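Local coordinates for VP5 (Halorubrum pleomorphic virus 2, PDB 6QGI), which is a viral envelope protein that probably drives fusion of the virion membrane with that of its haloarchaeal host, at residues Met283-Ala286 / Ile287-Leu290; Glu488-Glu491 / Lys492-Ser496; Asp266-Thr269 / Pro270-Ala274. One frame throughout, in Å; residues are numbered along the deposited sequence.

In the fold
The three contacts lie on three helices that pack together: contact 3 opens helix 270-279, contact 1 opens helix 285-292 next along the chain, and contact 2 ends helix 476-496. Contacts 1 and 2 have centres about 11 Å apart and meet where Ile287 CG1 packs on Tyr493 CZ at 3.6 Å and Met283 CE on Tyr493 CB at 3.7 Å. Between contacts 1 and 3, centres about 14 Å apart, Gln285 NE2 lies 3.0 Å from Ala274 O and Asp289 OD1 3.6 Å from Ala274 CB. Contacts 2 and 3, about 15 Å between centres, touch through Ile490 CG1 and Arg273 CD at 3.7 Å. None of these segments borders the glycan on Asn396.

Contact 1: residues Met283-Ala286 / Ile287-Leu290; sequences MSQA and IADL
The amide of Gln285 and the carboxylate of Asp289 are joined by a side-chain hydrogen bond, NE2 to OD1 at 2.8 Å, spanning the first turn of helix 285-292 in an i to i+4 pairing. The bond leaves NE2 in the amide plane but meets OD1 from above the carboxylate, 50° out of its plane. A bend in the Gln285 chain (chi2 46°) brings the amide back toward Asp289, and the two side chains cross at about a right angle. The other carboxylate oxygen, OD2, forms a salt bridge with Arg21, so each oxygen of this buried acid has a polar partner. In the backbone, the helix starts with Asp289 N bonded to Gln285 O at 2.8 Å and Leu290 N to Ala286 O at 2.8 Å. Ser284 occupies the N-cap position, yet its hydroxyl makes no capping bond; OG is instead hydrogen-bonded to Gln497, while it touches Ile287 CG2 at 3.4 Å. Ile287 and Leu290 also pack on Thr436 of strand 434-439. The Met283 chain turns at its thioether, chi3 -89°, and its methyl CE comes to 3.5 Å from Ile287 CG2 and 3.7 Å from Ala288 CB.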
# COMPACT_ATOMS: atom_id res chain seq x y z
N MET A 283 -9.50 -15.82 -1.33
CA MET A 283 -9.78 -14.51 -0.75
C MET A 283 -8.68 -13.50 -1.15
O MET A 283 -7.56 -13.90 -1.48
CB MET A 283 -9.94 -14.58 0.79
CG MET A 283 -8.70 -15.03 1.54
SD MET A 283 -8.88 -14.91 3.34
CE MET A 283 -8.32 -13.32 3.60
N SER A 284 -9.04 -12.20 -1.13
CA SER A 284 -8.15 -11.09 -1.42
C SER A 284 -6.91 -11.18 -0.51
O SER A 284 -7.04 -11.38 0.70
CB SER A 284 -8.89 -9.76 -1.26
OG SER A 284 -9.47 -9.65 0.03
N GLN A 285 -5.71 -11.13 -1.12
CA GLN A 285 -4.41 -11.35 -0.49
C GLN A 285 -3.99 -10.31 0.55
O GLN A 285 -3.37 -10.70 1.54
CB GLN A 285 -3.32 -11.46 -1.56
CG GLN A 285 -2.09 -12.26 -1.12
CD GLN A 285 -2.42 -13.56 -0.42
OE1 GLN A 285 -3.12 -14.42 -0.95
NE2 GLN A 285 -1.94 -13.70 0.80
N ALA A 286 -4.26 -9.01 0.34
CA ALA A 286 -3.83 -7.97 1.28
C ALA A 286 -4.41 -8.18 2.69
O ALA A 286 -3.67 -8.02 3.66
CB ALA A 286 -4.18 -6.59 0.75
N ILE A 287 -5.70 -8.60 2.82
CA ILE A 287 -6.27 -8.85 4.15
C ILE A 287 -5.66 -10.15 4.74
O ILE A 287 -5.34 -10.16 5.93
CB ILE A 287 -7.83 -8.80 4.21
CG1 ILE A 287 -8.36 -8.93 5.67
CG2 ILE A 287 -8.50 -9.81 3.28
CD1 ILE A 287 -7.87 -7.87 6.69
N ALA A 288 -5.42 -11.18 3.90
CA ALA A 288 -4.77 -12.43 4.31
C ALA A 288 -3.38 -12.12 4.90
O ALA A 288 -3.03 -12.63 5.96
CB ALA A 288 -4.65 -13.38 3.13
N ASP A 289 -2.64 -11.22 4.24
CA ASP A 289 -1.32 -10.75 4.63
C ASP A 289 -1.39 -9.85 5.88
O ASP A 289 -0.53 -9.97 6.76
CB ASP A 289 -0.64 -10.00 3.46
CG ASP A 289 -0.25 -10.87 2.27
OD1 ASP A 289 -0.23 -12.12 2.41
OD2 ASP A 289 0.03 -10.30 1.19
N LEU A 290 -2.43 -8.99 5.99
CA LEU A 290 -2.65 -8.12 7.15
C LEU A 290 -2.97 -8.94 8.42
O LEU A 290 -2.55 -8.55 9.51
CB LEU A 290 -3.75 -7.08 6.90
CG LEU A 290 -3.36 -5.82 6.09
CD1 LEU A 290 -4.57 -4.98 5.81
CD2 LEU A 290 -2.32 -4.97 6.82

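Contact 2: residues Glu488-Glu491 / Lys492-Ser496; sequences ELIE and KYEQS
Lys492 has CG opposite its own carbonyl carbon (chi1 -78°) and stays extended beyond it, which lays the aliphatic chain back along the preceding turn: CG comes to 3.0 Å from Glu488 O. Its ammonium does not reach the acid there, since NZ stays 5.2 Å from Glu488 OE2. The Tyr493 side chain leaves the backbone in the same sense (chi1 -85°), but a ring follows and turns its edge to Leu489 O, CD2 lying 3.3 Å from it, with the oxygen near the ring plane. One residue on, the Glu494 chain runs back over Ile490 so that OE2 lies 3.4 Å from Ile490 CG2. In the backbone, consecutive i to i+4 bonds are intact, among them Glu494 N to Ile490 O at 2.9 Å and Gln495 N to Glu491 O at 2.9 Å. In the last turn, Ser496 OG donates to Tyr493 O at 2.9 Å. Burial differs round the axis: Ile490 packs on Met277 of helix 270-279, and the Tyr493 hydroxyl is hydrogen-bonded to Thr317 of strand 312-320, whereas Glu494 and Gln495 are exposed. Such a division of buried and exposed residues is typical of an amphipathic helix, here at the C-terminal end of helix 476-496.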
# COMPACT_ATOMS: atom_id res chain seq x y z
N GLU A 488 -9.37 -19.02 12.54
CA GLU A 488 -10.74 -18.53 12.60
C GLU A 488 -10.90 -17.18 11.92
O GLU A 488 -11.97 -16.93 11.38
CB GLU A 488 -11.32 -18.50 14.03
CG GLU A 488 -10.63 -17.60 15.04
CD GLU A 488 -10.95 -17.88 16.50
OE1 GLU A 488 -11.68 -18.87 16.79
OE2 GLU A 488 -10.46 -17.12 17.37
N LEU A 489 -9.84 -16.35 11.88
CA LEU A 489 -9.88 -15.06 11.18
C LEU A 489 -9.87 -15.27 9.67
O LEU A 489 -10.59 -14.58 8.95
CB LEU A 489 -8.73 -14.13 11.59
CG LEU A 489 -8.95 -13.24 12.82
CD1 LEU A 489 -7.68 -12.51 13.19
CD2 LEU A 489 -10.08 -12.24 12.58
N ILE A 490 -9.07 -16.25 9.19
CA ILE A 490 -8.96 -16.58 7.78
C ILE A 490 -10.31 -17.16 7.31
O ILE A 490 -10.86 -16.65 6.33
CB ILE A 490 -7.75 -17.53 7.50
CG1 ILE A 490 -6.39 -16.80 7.70
CG2 ILE A 490 -7.83 -18.24 6.14
CD1 ILE A 490 -6.18 -15.39 7.03
N GLU A 491 -10.87 -18.15 8.04
CA GLU A 491 -12.16 -18.77 7.73
C GLU A 491 -13.29 -17.72 7.67
O GLU A 491 -14.12 -17.79 6.76
CB GLU A 491 -12.51 -19.86 8.76
CG GLU A 491 -11.77 -21.17 8.52
CD GLU A 491 -11.98 -22.27 9.55
OE1 GLU A 491 -12.28 -21.94 10.73
OE2 GLU A 491 -11.81 -23.46 9.19
N LYS A 492 -13.28 -16.73 8.59
CA LYS A 492 -14.25 -15.63 8.65
C LYS A 492 -14.26 -14.82 7.35
O LYS A 492 -15.34 -14.52 6.82
CB LYS A 492 -13.96 -14.70 9.83
CG LYS A 492 -14.43 -15.23 11.18
CD LYS A 492 -13.89 -14.39 12.33
CE LYS A 492 -14.12 -15.04 13.68
NZ LYS A 492 -13.75 -14.11 14.78
N TYR A 493 -13.06 -14.49 6.82
CA TYR A 493 -12.93 -13.73 5.57
C TYR A 493 -13.21 -14.59 4.35
O TYR A 493 -13.78 -14.09 3.39
CB TYR A 493 -11.55 -13.08 5.46
CG TYR A 493 -11.48 -11.74 6.17
CD1 TYR A 493 -12.01 -10.60 5.58
CD2 TYR A 493 -10.95 -11.63 7.45
CE1 TYR A 493 -11.99 -9.37 6.23
CE2 TYR A 493 -10.89 -10.40 8.10
CZ TYR A 493 -11.43 -9.28 7.50
OH TYR A 493 -11.41 -8.05 8.12
N GLU A 494 -12.85 -15.89 4.41
CA GLU A 494 -13.10 -16.86 3.33
C GLU A 494 -14.60 -17.11 3.17
O GLU A 494 -15.06 -17.33 2.04
CB GLU A 494 -12.35 -18.18 3.60
CG GLU A 494 -10.87 -18.09 3.29
CD GLU A 494 -10.21 -19.39 2.86
OE1 GLU A 494 -10.55 -19.90 1.77
OE2 GLU A 494 -9.34 -19.88 3.61
N GLN A 495 -15.36 -17.06 4.28
CA GLN A 495 -16.82 -17.23 4.28
C GLN A 495 -17.50 -16.00 3.69
O GLN A 495 -18.40 -16.15 2.86
CB GLN A 495 -17.33 -17.50 5.71
CG GLN A 495 -17.18 -18.95 6.17
CD GLN A 495 -17.14 -19.09 7.68
OE1 GLN A 495 -17.80 -18.37 8.44
NE2 GLN A 495 -16.35 -20.05 8.16
N SER A 496 -17.07 -14.79 4.11
CA SER A 496 -17.63 -13.52 3.65
C SER A 496 -17.33 -13.22 2.17
O SER A 496 -18.13 -12.55 1.52
CB SER A 496 -17.11 -12.37 4.51
OG SER A 496 -15.72 -12.16 4.35

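Contact 3: residues Asp266-Thr269 / Pro270-Ala274; sequences DLVT and PRERA
Thr269 OG1 sits between its backbone N and carbonyl carbon (chi1 75°), a rotation that points the hydroxyl oxygen at the amide of Glu272, from which it accepts a hydrogen bond of 2.9 Å. The same oxygen lies 3.2 Å from Glu272 CB, with the two side chains crossing at about a right angle. Glu272 is extended throughout and reaches back past the helix start, where OE1 comes to 3.4 Å and CD to 3.5 Å from the CG1 methyl of Val268; the valine and the acid also cross nearly perpendicularly. Thr269 is thus the N-cap of helix 270-279, with Pro270 in the first helical position, where its nitrogen has no hydrogen to offer. The backbone adds a second bond to Thr269: Arg273 N donates to its O at 2.9 Å, almost straight at 172°. Buried Thr269 also packs against Thr75, Asp76 and Ile79 of helix 66-86. The two arginines depart differently. Arg271 leads away from the loop, its NE bonded to Leu20 O and its NH1 paired with Asp76 in a salt bridge. Arg273 bends at chi3 (-77°) and touches Asn486 of helix 476-496, while its CB remains 3.7 Å from Thr269 O.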
# COMPACT_ATOMS: atom_id res chain seq x y z
N ASP A 266 4.27 -29.22 13.98
CA ASP A 266 3.04 -29.46 13.22
C ASP A 266 2.28 -28.15 12.91
O ASP A 266 1.39 -28.15 12.06
CB ASP A 266 2.15 -30.42 14.04
CG ASP A 266 0.97 -31.03 13.30
OD1 ASP A 266 1.21 -31.86 12.39
OD2 ASP A 266 -0.18 -30.71 13.65
N LEU A 267 2.63 -27.05 13.61
CA LEU A 267 1.98 -25.74 13.49
C LEU A 267 2.36 -25.04 12.17
O LEU A 267 3.53 -25.00 11.78
CB LEU A 267 2.33 -24.88 14.74
CG LEU A 267 2.19 -23.33 14.73
CD1 LEU A 267 0.78 -22.88 14.52
CD2 LEU A 267 2.63 -22.74 16.04
N VAL A 268 1.33 -24.52 11.48
CA VAL A 268 1.44 -23.76 10.23
C VAL A 268 1.30 -22.29 10.62
O VAL A 268 0.23 -21.87 11.08
CB VAL A 268 0.41 -24.21 9.15
CG1 VAL A 268 0.60 -23.43 7.85
CG2 VAL A 268 0.48 -25.71 8.88
N THR A 269 2.42 -21.54 10.50
CA THR A 269 2.54 -20.13 10.90
C THR A 269 1.57 -19.21 10.12
O THR A 269 1.28 -19.51 8.96
CB THR A 269 4.00 -19.63 10.75
OG1 THR A 269 4.32 -19.39 9.38
CG2 THR A 269 5.02 -20.54 11.40
N PRO A 270 1.12 -18.07 10.72
CA PRO A 270 0.25 -17.14 9.97
C PRO A 270 0.90 -16.70 8.66
O PRO A 270 0.21 -16.61 7.64
CB PRO A 270 0.08 -15.97 10.94
CG PRO A 270 0.31 -16.55 12.28
CD PRO A 270 1.38 -17.57 12.08
N ARG A 271 2.24 -16.51 8.68
CA ARG A 271 3.09 -16.16 7.53
C ARG A 271 3.00 -17.27 6.46
O ARG A 271 2.73 -16.95 5.31
CB ARG A 271 4.54 -15.95 8.00
CG ARG A 271 5.51 -15.53 6.90
CD ARG A 271 6.89 -16.10 7.12
NE ARG A 271 7.84 -15.58 6.13
CZ ARG A 271 9.14 -15.84 6.11
NH1 ARG A 271 9.68 -16.64 7.02
NH2 ARG A 271 9.92 -15.31 5.18
N GLU A 272 3.20 -18.56 6.85
CA GLU A 272 3.13 -19.72 5.95
C GLU A 272 1.74 -19.83 5.29
O GLU A 272 1.67 -20.00 4.08
CB GLU A 272 3.47 -21.01 6.70
CG GLU A 272 3.63 -22.23 5.80
CD GLU A 272 3.86 -23.56 6.51
OE1 GLU A 272 4.03 -23.56 7.75
OE2 GLU A 272 3.87 -24.60 5.82
N ARG A 273 0.65 -19.70 6.09
CA ARG A 273 -0.73 -19.75 5.61
C ARG A 273 -0.98 -18.67 4.54
O ARG A 273 -1.57 -18.98 3.50
CB ARG A 273 -1.72 -19.59 6.78
CG ARG A 273 -3.14 -20.04 6.46
CD ARG A 273 -4.10 -19.77 7.60
NE ARG A 273 -3.96 -20.74 8.69
CZ ARG A 273 -4.73 -21.82 8.84
NH1 ARG A 273 -5.72 -22.07 7.99
NH2 ARG A 273 -4.53 -22.65 9.86
N ALA A 274 -0.51 -17.42 4.77
CA ALA A 274 -0.64 -16.31 3.82
C ALA A 274 0.19 -16.54 2.55
O ALA A 274 -0.23 -16.11 1.47
CB ALA A 274 -0.23 -15.00 4.48